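Local structure of Non-sulfated chondroitin lyase E66 (Autographa californica nucleopolyhedrovirus, 3VSN) at residues T64-L69 and V81-L85; L176-S182 and M195-Y199; L210-R214 and Y267-D271; P289-P295 and W369-I375. The protein acts as a chondroitin lyase and is essential for oral infectivity, possibly by digesting the chondroitin sulfate barrier of the peritrophic matrix in the host midgut. All coordinates share one frame; numbering follows the deposited sequence.

Contacts 1 to 3 are buried and lie among the helices of the alpha/alpha toroid, whereas contact 4 is partly buried and joins a loop to a beta-sheet edge. Contacts 2 and 3 are neighbours, their centres 15 Å apart. Tyr268 OH of contact 3 lies 2.8 Å from Val197 O of contact 2, probably hydrogen-bonded, which ties helix 262-269 to helix 189-205. Contact 1 is almost purely apolar. Contact 2 sets an aromatic ring against peptide groups, and contact 3 mixes ring packing with an arginine laid along it. A salt bridge across the segments appears only in contact 4, which lies about 20 Å or more from the others at the nearest atoms.

Contact 1 of 4, residues T64-L69 and V81-L85; sequences TVFDNL and VCHTL
The short strand 65-66 passes beside helix 75-93 with Phe66 and Val81 nearest, their CA atoms 6.8 Å apart, and no hydrogen bond links the two backbones. Val65 has a positive phi (70°), which turns the chain sharply within the short strand, and both Val65 and Phe66 point at the helix. Thr84 lays its methyl over one face of the Phe66 ring as a CH-pi contact, CG2 standing 3.7 Å from the ring centroid. The opposite face is taken by CG1 of Phe66's own neighbour Val65, so the ring is clamped between a strand residue and a helix residue. Val81 O lies at the ring's edge, 3.6 Å from Phe66 CE2. Leu85 CD2 meets Phe66 CZ at 3.8 Å. Val81 works with both branches: CG1, anti to the backbone N (chi1 169°), lies 3.7 Å from Val65 CB, and CG2 is an equal 3.7 Å from Leu69 CD1. Behind them, Ile115 of helix 103-119 backs Val65, and Leu85 reaches the same helix as well as Val147 of helix 138-154. The hydroxyl of Thr84 is bonded to Thr80 O within its own helix, which leaves the methyl to face the ring. Hydrophobic burial and shape thus hold the turn to the helix; no hydrogen bond crosses the contact, and the turn's polar groups bond to one another and to Asn61 and Arg58.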
loop_
_atom_site.group_PDB
_atom_site.type_symbol
_atom_site.label_atom_id
_atom_site.label_comp_id
_atom_site.label_asym_id
_atom_site.label_seq_id
_atom_site.Cartn_x
_atom_site.Cartn_y
_atom_site.Cartn_z
ATOM N N THR A 64 -34.109 17.061 -8.167
ATOM C CA THR A 64 -33.184 15.962 -7.883
ATOM C C THR A 64 -31.847 16.444 -7.302
ATOM O O THR A 64 -30.868 15.692 -7.279
ATOM C CB THR A 64 -32.924 15.115 -9.149
ATOM O OG1 THR A 64 -32.405 15.950 -10.191
ATOM C CG2 THR A 64 -34.207 14.440 -9.628
ATOM N N VAL A 65 -31.829 17.688 -6.821
ATOM C CA VAL A 65 -30.617 18.380 -6.329
ATOM C C VAL A 65 -29.647 18.716 -7.470
ATOM O O VAL A 65 -29.245 19.872 -7.621
ATOM C CB VAL A 65 -29.894 17.639 -5.173
ATOM C CG1 VAL A 65 -28.809 18.522 -4.573
ATOM C CG2 VAL A 65 -30.879 17.227 -4.088
ATOM N N PHE A 66 -29.280 17.710 -8.263
ATOM C CA PHE A 66 -28.419 17.907 -9.428
ATOM C C PHE A 66 -29.009 17.280 -10.693
ATOM O O PHE A 66 -29.769 16.312 -10.617
ATOM C CB PHE A 66 -27.024 17.321 -9.180
ATOM C CG PHE A 66 -26.315 17.897 -7.984
ATOM C CD1 PHE A 66 -25.759 19.171 -8.027
ATOM C CD2 PHE A 66 -26.177 17.146 -6.820
ATOM C CE1 PHE A 66 -25.095 19.694 -6.927
ATOM C CE2 PHE A 66 -25.516 17.665 -5.715
ATOM C CZ PHE A 66 -24.978 18.942 -5.767
ATOM N N ASP A 67 -28.639 17.830 -11.851
ATOM C CA ASP A 67 -29.092 17.326 -13.154
ATOM C C ASP A 67 -28.571 15.926 -13.464
ATOM O O ASP A 67 -27.491 15.540 -13.004
ATOM C CB ASP A 67 -28.672 18.281 -14.281
ATOM C CG ASP A 67 -29.584 19.493 -14.401
ATOM O OD1 ASP A 67 -30.685 19.482 -13.812
ATOM O OD2 ASP A 67 -29.198 20.460 -15.094
ATOM N N ASN A 68 -29.350 15.182 -14.250
ATOM C CA ASN A 68 -28.983 13.843 -14.739
ATOM C C ASN A 68 -28.739 12.795 -13.647
ATOM O O ASN A 68 -27.880 11.920 -13.786
ATOM C CB ASN A 68 -27.803 13.922 -15.721
ATOM C CG ASN A 68 -28.143 14.703 -16.975
ATOM O OD1 ASN A 68 -29.107 14.387 -17.674
ATOM N ND2 ASN A 68 -27.354 15.733 -17.266
ATOM N N LEU A 69 -29.505 12.898 -12.564
ATOM C CA LEU A 69 -29.482 11.909 -11.493
ATOM C C LEU A 69 -30.905 11.574 -11.062
ATOM O O LEU A 69 -31.802 12.415 -11.153
ATOM C CB LEU A 69 -28.672 12.416 -10.291
ATOM C CG LEU A 69 -27.149 12.554 -10.417
ATOM C CD1 LEU A 69 -26.591 13.280 -9.200
ATOM C CD2 LEU A 69 -26.470 11.197 -10.586
ATOM N N VAL A 81 -25.401 12.360 -5.264
ATOM C CA VAL A 81 -25.910 13.643 -4.760
ATOM C C VAL A 81 -25.183 14.026 -3.468
ATOM O O VAL A 81 -24.686 15.145 -3.334
ATOM C CB VAL A 81 -27.437 13.611 -4.508
ATOM C CG1 VAL A 81 -27.889 14.841 -3.731
ATOM C CG2 VAL A 81 -28.197 13.513 -5.822
ATOM N N CYS A 82 -25.123 13.081 -2.533
ATOM C CA CYS A 82 -24.437 13.273 -1.257
ATOM C C CYS A 82 -22.969 13.689 -1.422
ATOM O O CYS A 82 -22.542 14.699 -0.854
ATOM C CB CYS A 82 -24.560 12.015 -0.396
ATOM S SG CYS A 82 -26.201 11.775 0.323
ATOM N N HIS A 83 -22.209 12.924 -2.208
ATOM C CA HIS A 83 -20.796 13.242 -2.458
ATOM C C HIS A 83 -20.599 14.560 -3.154
ATOM O O HIS A 83 -19.676 15.303 -2.832
ATOM C CB HIS A 83 -20.109 12.132 -3.250
ATOM C CG HIS A 83 -19.841 10.882 -2.448
ATOM N ND1 HIS A 83 -19.172 10.900 -1.281
ATOM C CD2 HIS A 83 -20.158 9.549 -2.701
ATOM C CE1 HIS A 83 -19.073 9.647 -0.803
ATOM N NE2 HIS A 83 -19.679 8.821 -1.675
ATOM N N THR A 84 -21.467 14.860 -4.117
ATOM C CA THR A 84 -21.381 16.103 -4.877
ATOM C C THR A 84 -21.649 17.330 -3.994
ATOM O O THR A 84 -20.970 18.351 -4.132
ATOM C CB THR A 84 -22.308 16.062 -6.111
ATOM O OG1 THR A 84 -22.017 14.885 -6.877
ATOM C CG2 THR A 84 -22.109 17.281 -6.993
ATOM N N LEU A 85 -22.618 17.219 -3.083
ATOM C CA LEU A 85 -22.880 18.272 -2.097
ATOM C C LEU A 85 -21.672 18.530 -1.196
ATOM O O LEU A 85 -21.309 19.683 -0.954
ATOM C CB LEU A 85 -24.109 17.938 -1.240
ATOM C CG LEU A 85 -25.497 18.164 -1.844
ATOM C CD1 LEU A 85 -26.561 17.619 -0.907
ATOM C CD2 LEU A 85 -25.738 19.638 -2.138
#

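Contact 2 of 4, residues L176-S182 and M195-Y199; sequences LPTAVNS and MGVPY
The Tyr199 ring lies flat against the peptide joining Thr178 and Ala179: Ala179 N sits over its centre, 3.4 Å above the plane, and Thr178 C is on the same face nearer the rim. At the edge, Leu176 O approaches CD1 to 3.3 Å, and a water in the ring plane donates to Tyr199 OH and to Pro177 O, both at 2.9 Å. Glu216 OE1 also bonds that hydroxyl. With CG anti to the backbone N (chi1 174°), the ring extends from helix 189-205 across the loop that follows helix 161-175. One turn earlier, Met195 bends at chi3 to tuck its CE 3.6 Å from Leu176 CD1. Leu176 touches both, its CD2 lying 3.7 Å from Tyr199 CB. Thr178 OG1 accepts from Val180 N, an ST turn, and also from Asn181 ND2 at 2.6 Å, which probably stiffens the loop. Met195 follows the proton acceptor Asn191 by one turn, their side chains about 4 Å apart, so the loop packs against the helix that carries this catalytic residue. Ala179 O is buried against Met195 CB without a polar partner, probably at some energetic cost, in an interface of apolar side chains and peptide groups whose one tyrosine hydroxyl is well satisfied.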
loop_
_atom_site.group_PDB
_atom_site.type_symbol
_atom_site.label_atom_id
_atom_site.label_comp_id
_atom_site.label_asym_id
_atom_site.label_seq_id
_atom_site.Cartn_x
_atom_site.Cartn_y
_atom_site.Cartn_z
ATOM N N LEU A 176 -29.232 8.740 13.071
ATOM C CA LEU A 176 -27.995 8.365 13.744
ATOM C C LEU A 176 -28.159 8.621 15.249
ATOM O O LEU A 176 -27.482 9.485 15.817
ATOM C CB LEU A 176 -26.827 9.165 13.149
ATOM C CG LEU A 176 -25.371 8.758 13.386
ATOM C CD1 LEU A 176 -25.114 7.327 12.933
ATOM C CD2 LEU A 176 -24.441 9.720 12.658
ATOM N N PRO A 177 -29.083 7.876 15.901
ATOM C CA PRO A 177 -29.438 8.144 17.305
ATOM C C PRO A 177 -28.295 7.903 18.295
ATOM O O PRO A 177 -28.262 8.529 19.357
ATOM C CB PRO A 177 -30.600 7.179 17.568
ATOM C CG PRO A 177 -30.437 6.092 16.563
ATOM C CD PRO A 177 -29.858 6.748 15.348
ATOM N N THR A 178 -27.389 6.987 17.955
ATOM C CA THR A 178 -26.130 6.824 18.682
ATOM C C THR A 178 -24.984 6.809 17.667
ATOM O O THR A 178 -25.221 6.838 16.461
ATOM C CB THR A 178 -26.077 5.522 19.516
ATOM O OG1 THR A 178 -25.858 4.404 18.649
ATOM C CG2 THR A 178 -27.359 5.313 20.330
ATOM N N ALA A 179 -23.751 6.755 18.165
ATOM C CA ALA A 179 -22.563 6.684 17.315
ATOM C C ALA A 179 -22.485 5.408 16.468
ATOM O O ALA A 179 -21.825 5.388 15.421
ATOM C CB ALA A 179 -21.311 6.829 18.165
ATOM N N VAL A 180 -23.166 4.352 16.916
ATOM C CA VAL A 180 -23.033 3.027 16.299
ATOM C C VAL A 180 -24.357 2.393 15.854
ATOM O O VAL A 180 -24.393 1.220 15.470
ATOM C CB VAL A 180 -22.263 2.045 17.219
ATOM C CG1 VAL A 180 -20.824 2.503 17.407
ATOM C CG2 VAL A 180 -22.961 1.886 18.565
ATOM N N ASN A 181 -25.437 3.169 15.896
ATOM C CA ASN A 181 -26.752 2.670 15.512
ATOM C C ASN A 181 -27.396 3.559 14.463
ATOM O O ASN A 181 -27.409 4.783 14.598
ATOM C CB ASN A 181 -27.667 2.549 16.735
ATOM C CG ASN A 181 -27.210 1.477 17.707
ATOM O OD1 ASN A 181 -27.448 0.291 17.495
ATOM N ND2 ASN A 181 -26.566 1.894 18.789
ATOM N N SER A 182 -27.918 2.935 13.412
ATOM C CA SER A 182 -28.639 3.652 12.370
ATOM C C SER A 182 -29.692 2.759 11.738
ATOM O O SER A 182 -29.397 1.632 11.331
ATOM C CB SER A 182 -27.678 4.175 11.302
ATOM O OG SER A 182 -28.378 4.837 10.261
ATOM N N MET A 195 -19.387 6.945 11.029
ATOM C CA MET A 195 -20.573 7.415 11.761
ATOM C C MET A 195 -20.270 8.282 12.979
ATOM O O MET A 195 -20.987 9.244 13.255
ATOM C CB MET A 195 -21.416 6.221 12.207
ATOM C CG MET A 195 -22.039 5.432 11.072
ATOM S SD MET A 195 -22.430 3.744 11.570
ATOM C CE MET A 195 -23.825 3.990 12.667
ATOM N N GLY A 196 -19.218 7.935 13.713
ATOM C CA GLY A 196 -18.891 8.633 14.955
ATOM C C GLY A 196 -18.568 10.106 14.797
ATOM O O GLY A 196 -18.793 10.891 15.718
ATOM N N VAL A 197 -18.038 10.483 13.632
ATOM C CA VAL A 197 -17.628 11.868 13.384
ATOM C C VAL A 197 -18.824 12.840 13.306
ATOM O O VAL A 197 -18.871 13.805 14.076
ATOM C CB VAL A 197 -16.698 11.993 12.148
ATOM C CG1 VAL A 197 -16.353 13.450 11.876
ATOM C CG2 VAL A 197 -15.426 11.176 12.345
ATOM N N PRO A 198 -19.788 12.599 12.385
ATOM C CA PRO A 198 -20.969 13.469 12.390
ATOM C C PRO A 198 -21.858 13.278 13.620
ATOM O O PRO A 198 -22.513 14.233 14.047
ATOM C CB PRO A 198 -21.719 13.072 11.112
ATOM C CG PRO A 198 -21.217 11.709 10.773
ATOM C CD PRO A 198 -19.784 11.704 11.213
ATOM N N TYR A 199 -21.882 12.072 14.190
ATOM C CA TYR A 199 -22.642 11.867 15.426
ATOM C C TYR A 199 -22.124 12.756 16.557
ATOM O O TYR A 199 -22.914 13.441 17.215
ATOM C CB TYR A 199 -22.679 10.404 15.885
ATOM C CG TYR A 199 -23.343 10.266 17.244
ATOM C CD1 TYR A 199 -24.733 10.296 17.367
ATOM C CD2 TYR A 199 -22.581 10.157 18.409
ATOM C CE1 TYR A 199 -25.345 10.199 18.607
ATOM C CE2 TYR A 199 -23.184 10.054 19.654
ATOM C CZ TYR A 199 -24.565 10.073 19.744
ATOM O OH TYR A 199 -25.170 9.973 20.972
HETATM O O HOH W 1 -27.996 10.135 21.732
#

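Contact 3 of 4, residues L210-R214 and Y267-D271; sequences LAQIR and YYFGD
Leu210 O accepts the backbone N-H of Arg214 at 2.9 Å and also lies in the plane of the Phe269 ring, 3.7 Å from CE1 at its edge. Ile213 comes to the same rim, its CG2 being 4.3 Å from Phe269 CZ. Tyr268 CB, of the preceding residue, lies 3.5 Å above one face of the Phe269 ring, over its centre. Arg214 runs past the ring in the opposite direction: its CB is 3.8 Å from Phe269 CD1, and bends at chi2 and chi3 carry the guanidinium back until Phe269 CB lies over its centre. The planes of guanidinium and ring stand 52° apart, so this is no parallel stack. Arg214 NH2 comes close to Phe269 O, but the angle is poor and the pair does not count as a hydrogen bond. Both helices belong to the alpha/alpha toroid, and Gly270, with positive phi, turns the chain out of the second one. Leu210 crosses Tyr268 at about a right angle, its CD2 reaching ring atom CD1 at 3.6 Å and its CD1 approaching Tyr268 O. Ile219 and Leu223 of helix 217-225 also touch Phe269. The Tyr268 hydroxyl bonds Val197 O, while the N-H of Leu210 is held by Glu30 OE1.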
loop_
_atom_site.group_PDB
_atom_site.type_symbol
_atom_site.label_atom_id
_atom_site.label_comp_id
_atom_site.label_asym_id
_atom_site.label_seq_id
_atom_site.Cartn_x
_atom_site.Cartn_y
_atom_site.Cartn_z
ATOM N N LEU A 210 -17.617 17.520 24.935
ATOM C CA LEU A 210 -16.858 16.378 24.420
ATOM C C LEU A 210 -16.574 15.330 25.505
ATOM O O LEU A 210 -16.595 14.129 25.227
ATOM C CB LEU A 210 -15.569 16.838 23.725
ATOM C CG LEU A 210 -15.775 17.483 22.348
ATOM C CD1 LEU A 210 -14.524 18.196 21.855
ATOM C CD2 LEU A 210 -16.243 16.454 21.328
ATOM N N ALA A 211 -16.333 15.789 26.735
ATOM C CA ALA A 211 -16.138 14.887 27.878
ATOM C C ALA A 211 -17.365 14.011 28.139
ATOM O O ALA A 211 -17.226 12.844 28.505
ATOM C CB ALA A 211 -15.762 15.673 29.128
ATOM N N GLN A 212 -18.559 14.571 27.940
ATOM C CA GLN A 212 -19.811 13.823 28.092
ATOM C C GLN A 212 -19.993 12.799 26.974
ATOM O O GLN A 212 -20.308 11.633 27.233
ATOM C CB GLN A 212 -21.021 14.766 28.112
ATOM C CG GLN A 212 -21.108 15.692 29.313
ATOM C CD GLN A 212 -22.420 16.452 29.351
ATOM O OE1 GLN A 212 -23.427 15.950 29.850
ATOM N NE2 GLN A 212 -22.415 17.669 28.821
ATOM N N ILE A 213 -19.804 13.249 25.734
ATOM C CA ILE A 213 -19.954 12.403 24.546
ATOM C C ILE A 213 -19.007 11.198 24.613
ATOM O O ILE A 213 -19.395 10.073 24.290
ATOM C CB ILE A 213 -19.722 13.214 23.247
ATOM C CG1 ILE A 213 -20.730 14.369 23.153
ATOM C CG2 ILE A 213 -19.838 12.318 22.019
ATOM C CD1 ILE A 213 -20.249 15.557 22.347
ATOM N N ARG A 214 -17.776 11.452 25.051
ATOM C CA ARG A 214 -16.754 10.418 25.241
ATOM C C ARG A 214 -17.262 9.217 26.049
ATOM O O ARG A 214 -16.946 8.066 25.728
ATOM C CB ARG A 214 -15.515 11.036 25.907
ATOM C CG ARG A 214 -14.716 10.097 26.799
ATOM C CD ARG A 214 -13.457 9.585 26.127
ATOM N NE ARG A 214 -12.389 10.580 26.172
ATOM C CZ ARG A 214 -11.094 10.310 26.019
ATOM N NH1 ARG A 214 -10.679 9.064 25.817
ATOM N NH2 ARG A 214 -10.207 11.293 26.078
ATOM N N TYR A 267 -8.759 15.074 17.529
ATOM C CA TYR A 267 -9.231 16.393 17.947
ATOM C C TYR A 267 -10.270 16.276 19.064
ATOM O O TYR A 267 -10.155 16.948 20.093
ATOM C CB TYR A 267 -9.810 17.201 16.776
ATOM C CG TYR A 267 -10.246 18.588 17.208
ATOM C CD1 TYR A 267 -11.482 18.792 17.827
ATOM C CD2 TYR A 267 -9.411 19.688 17.036
ATOM C CE1 TYR A 267 -11.873 20.049 18.254
ATOM C CE2 TYR A 267 -9.799 20.953 17.456
ATOM C CZ TYR A 267 -11.031 21.125 18.062
ATOM O OH TYR A 267 -11.427 22.372 18.479
ATOM N N TYR A 268 -11.276 15.429 18.846
ATOM C CA TYR A 268 -12.374 15.221 19.790
ATOM C C TYR A 268 -11.920 14.710 21.159
ATOM O O TYR A 268 -12.310 15.261 22.195
ATOM C CB TYR A 268 -13.366 14.189 19.245
ATOM C CG TYR A 268 -14.297 14.610 18.124
ATOM C CD1 TYR A 268 -14.801 15.910 18.029
ATOM C CD2 TYR A 268 -14.727 13.670 17.190
ATOM C CE1 TYR A 268 -15.676 16.265 17.008
ATOM C CE2 TYR A 268 -15.597 14.013 16.169
ATOM C CZ TYR A 268 -16.069 15.309 16.081
ATOM O OH TYR A 268 -16.940 15.628 15.065
ATOM N N PHE A 269 -11.115 13.647 21.157
ATOM C CA PHE A 269 -10.872 12.875 22.377
ATOM C C PHE A 269 -9.407 12.771 22.822
ATOM O O PHE A 269 -9.104 12.094 23.806
ATOM C CB PHE A 269 -11.533 11.490 22.273
ATOM C CG PHE A 269 -12.987 11.539 21.871
ATOM C CD1 PHE A 269 -13.917 12.233 22.647
ATOM C CD2 PHE A 269 -13.428 10.895 20.720
ATOM C CE1 PHE A 269 -15.252 12.287 22.276
ATOM C CE2 PHE A 269 -14.764 10.942 20.347
ATOM C CZ PHE A 269 -15.677 11.641 21.127
ATOM N N GLY A 270 -8.510 13.446 22.107
ATOM C CA GLY A 270 -7.126 13.600 22.559
ATOM C C GLY A 270 -6.103 12.709 21.880
ATOM O O GLY A 270 -6.451 11.779 21.148
ATOM N N ASP A 271 -4.833 12.990 22.160
ATOM C CA ASP A 271 -3.698 12.321 21.523
ATOM C C ASP A 271 -3.460 10.878 21.977
ATOM O O ASP A 271 -2.541 10.227 21.480
ATOM C CB ASP A 271 -2.413 13.136 21.750
ATOM C CG ASP A 271 -2.459 14.506 21.098
ATOM O OD1 ASP A 271 -2.921 14.615 19.942
ATOM O OD2 ASP A 271 -2.021 15.482 21.745
#

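Contact 4 of 4, residues P289-P295 and W369-I375; sequences PEGVVVP and WNRRGRI
Arg371 takes hold of Glu290 side-on, NE bonding OE1 and NH2 bonding OE2, each at 3.0 Å, in a salt bridge. OE2 uses its syn lone pair and lies near the guanidinium plane, whereas OE1 is met on the syn side from outside the carboxylate plane; the two planes are 55° apart, so the fork is twisted. A bend at Arg371 chi3 (66°) turns its nitrogens back toward the acid, and Pro289 CG leans on NH2 at 3.5 Å. A water adds a second link, donating to Glu290 OE2 and to Arg371 O. Beside the charged pair lies an apolar patch. Val292 CG2 meets Ile375 CD1 at 4.0 Å, and the other branch, CG1, anti to the backbone N, is 4.2 Å from Trp369 CD2. Pro295 CD reaches the far end of the same indole, 4.2 Å from Trp369 CH2; its side chain is about 10 Å from that of the transition-state stabilizer Arg300. The arginine is positioned by a type I turn from Asn370 to Gly373, in which Asn370 OD1 takes the N-H of Arg372 as an Asx turn, and by Ser332 O, which bonds Arg371 NH1. Asn370 ND2 in turn reaches Gly508 O. Trp369 sits on strand 367-370, an outer strand of a four-stranded antiparallel sheet, and the loop 289-295, which follows helix 276-284, packs against this strand and its partner 335-340.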
loop_
_atom_site.group_PDB
_atom_site.type_symbol
_atom_site.label_atom_id
_atom_site.label_comp_id
_atom_site.label_asym_id
_atom_site.label_seq_id
_atom_site.Cartn_x
_atom_site.Cartn_y
_atom_site.Cartn_z
ATOM N N PRO A 289 4.627 9.819 -1.407
ATOM C CA PRO A 289 3.887 11.067 -1.610
ATOM C C PRO A 289 3.071 11.087 -2.906
ATOM O O PRO A 289 1.992 11.681 -2.940
ATOM C CB PRO A 289 4.995 12.124 -1.655
ATOM C CG PRO A 289 6.089 11.541 -0.826
ATOM C CD PRO A 289 6.057 10.073 -1.143
ATOM N N GLU A 290 3.573 10.428 -3.949
ATOM C CA GLU A 290 2.884 10.387 -5.244
ATOM C C GLU A 290 1.681 9.438 -5.265
ATOM O O GLU A 290 0.905 9.435 -6.222
ATOM C CB GLU A 290 3.865 10.035 -6.375
ATOM C CG GLU A 290 4.923 11.102 -6.660
ATOM C CD GLU A 290 5.982 11.205 -5.570
ATOM O OE1 GLU A 290 6.349 10.165 -4.983
ATOM O OE2 GLU A 290 6.448 12.329 -5.289
ATOM N N GLY A 291 1.528 8.631 -4.218
ATOM C CA GLY A 291 0.413 7.685 -4.136
ATOM C C GLY A 291 0.740 6.290 -4.648
ATOM O O GLY A 291 -0.125 5.408 -4.666
ATOM N N VAL A 292 1.987 6.090 -5.069
ATOM C CA VAL A 292 2.463 4.777 -5.504
ATOM C C VAL A 292 2.671 3.863 -4.292
ATOM O O VAL A 292 3.281 4.264 -3.291
ATOM C CB VAL A 292 3.747 4.883 -6.367
ATOM C CG1 VAL A 292 4.170 3.518 -6.894
ATOM C CG2 VAL A 292 3.515 5.834 -7.538
ATOM N N VAL A 293 2.126 2.649 -4.389
ATOM C CA VAL A 293 2.170 1.662 -3.314
ATOM C C VAL A 293 2.413 0.281 -3.916
ATOM O O VAL A 293 1.788 -0.086 -4.915
ATOM C CB VAL A 293 0.843 1.609 -2.514
ATOM C CG1 VAL A 293 0.982 0.703 -1.298
ATOM C CG2 VAL A 293 0.403 2.996 -2.070
ATOM N N VAL A 294 3.316 -0.479 -3.303
ATOM C CA VAL A 294 3.615 -1.849 -3.740
ATOM C C VAL A 294 2.321 -2.672 -3.840
ATOM O O VAL A 294 1.512 -2.671 -2.911
ATOM C CB VAL A 294 4.686 -2.522 -2.831
ATOM C CG1 VAL A 294 4.136 -2.860 -1.450
ATOM C CG2 VAL A 294 5.279 -3.758 -3.503
ATOM N N PRO A 295 2.101 -3.341 -4.990
ATOM C CA PRO A 295 0.813 -4.016 -5.214
ATOM C C PRO A 295 0.457 -5.099 -4.198
ATOM O O PRO A 295 -0.723 -5.290 -3.914
ATOM C CB PRO A 295 0.967 -4.626 -6.612
ATOM C CG PRO A 295 1.989 -3.771 -7.286
ATOM C CD PRO A 295 2.944 -3.348 -6.202
ATOM N N TRP A 369 10.055 2.672 -9.185
ATOM C CA TRP A 369 9.288 3.616 -9.971
ATOM C C TRP A 369 9.874 4.979 -9.799
ATOM O O TRP A 369 9.988 5.477 -8.678
ATOM C CB TRP A 369 7.826 3.614 -9.544
ATOM C CG TRP A 369 7.072 2.355 -9.902
ATOM C CD1 TRP A 369 6.388 2.084 -11.083
ATOM C CD2 TRP A 369 6.882 1.156 -9.070
ATOM N NE1 TRP A 369 5.812 0.837 -11.042
ATOM C CE2 TRP A 369 6.063 0.230 -9.866
ATOM C CE3 TRP A 369 7.294 0.771 -7.799
ATOM C CZ2 TRP A 369 5.689 -1.019 -9.388
ATOM C CZ3 TRP A 369 6.907 -0.490 -7.326
ATOM C CH2 TRP A 369 6.126 -1.363 -8.105
ATOM N N ASN A 370 10.264 5.582 -10.918
ATOM C CA ASN A 370 10.766 6.950 -10.940
ATOM C C ASN A 370 9.684 7.885 -10.405
ATOM O O ASN A 370 8.562 7.888 -10.910
ATOM C CB ASN A 370 11.159 7.331 -12.376
ATOM C CG ASN A 370 11.941 8.630 -12.452
ATOM O OD1 ASN A 370 11.561 9.637 -11.854
ATOM N ND2 ASN A 370 13.037 8.614 -13.202
ATOM N N ARG A 371 10.017 8.665 -9.378
ATOM C CA ARG A 371 9.039 9.553 -8.739
ATOM C C ARG A 371 8.481 10.615 -9.686
ATOM O O ARG A 371 7.384 11.129 -9.470
ATOM C CB ARG A 371 9.625 10.197 -7.482
ATOM C CG ARG A 371 9.799 9.211 -6.334
ATOM C CD ARG A 371 10.279 9.897 -5.070
ATOM N NE ARG A 371 9.281 10.829 -4.541
ATOM C CZ ARG A 371 9.486 11.644 -3.510
ATOM N NH1 ARG A 371 10.653 11.648 -2.874
ATOM N NH2 ARG A 371 8.515 12.455 -3.112
ATOM N N ARG A 372 9.234 10.922 -10.740
ATOM C CA ARG A 372 8.777 11.849 -11.774
ATOM C C ARG A 372 8.208 11.143 -13.013
ATOM O O ARG A 372 7.818 11.793 -13.988
ATOM C CB ARG A 372 9.892 12.834 -12.135
ATOM C CG ARG A 372 10.202 13.798 -10.990
ATOM C CD ARG A 372 11.128 14.941 -11.380
ATOM N NE ARG A 372 11.015 15.280 -12.792
ATOM C CZ ARG A 372 12.047 15.409 -13.619
ATOM N NH1 ARG A 372 13.294 15.267 -13.183
ATOM N NH2 ARG A 372 11.827 15.709 -14.888
ATOM N N GLY A 373 8.128 9.814 -12.951
ATOM C CA GLY A 373 7.560 9.022 -14.042
ATOM C C GLY A 373 6.044 9.103 -14.106
ATOM O O GLY A 373 5.404 9.638 -13.201
ATOM N N ARG A 374 5.470 8.580 -15.185
ATOM C CA ARG A 374 4.019 8.463 -15.303
ATOM C C ARG A 374 3.536 7.353 -14.381
ATOM O O ARG A 374 4.159 6.290 -14.308
ATOM C CB ARG A 374 3.606 8.142 -16.745
ATOM C CG ARG A 374 3.646 9.316 -17.713
ATOM C CD ARG A 374 2.821 9.011 -18.964
ATOM N NE ARG A 374 3.198 9.779 -20.162
ATOM C CZ ARG A 374 4.444 10.012 -20.585
ATOM N NH1 ARG A 374 5.493 9.537 -19.926
ATOM N NH2 ARG A 374 4.644 10.720 -21.688
ATOM N N ILE A 375 2.445 7.596 -13.662
ATOM C CA ILE A 375 1.834 6.533 -12.872
ATOM C C ILE A 375 0.926 5.718 -13.794
ATOM O O ILE A 375 -0.217 6.092 -14.061
ATOM C CB ILE A 375 1.073 7.058 -11.628
ATOM C CG1 ILE A 375 2.022 7.860 -10.724
ATOM C CG2 ILE A 375 0.453 5.897 -10.857
ATOM C CD1 ILE A 375 1.351 8.586 -9.574
HETATM O O HOH W 2 7.103 13.670 -8.184
#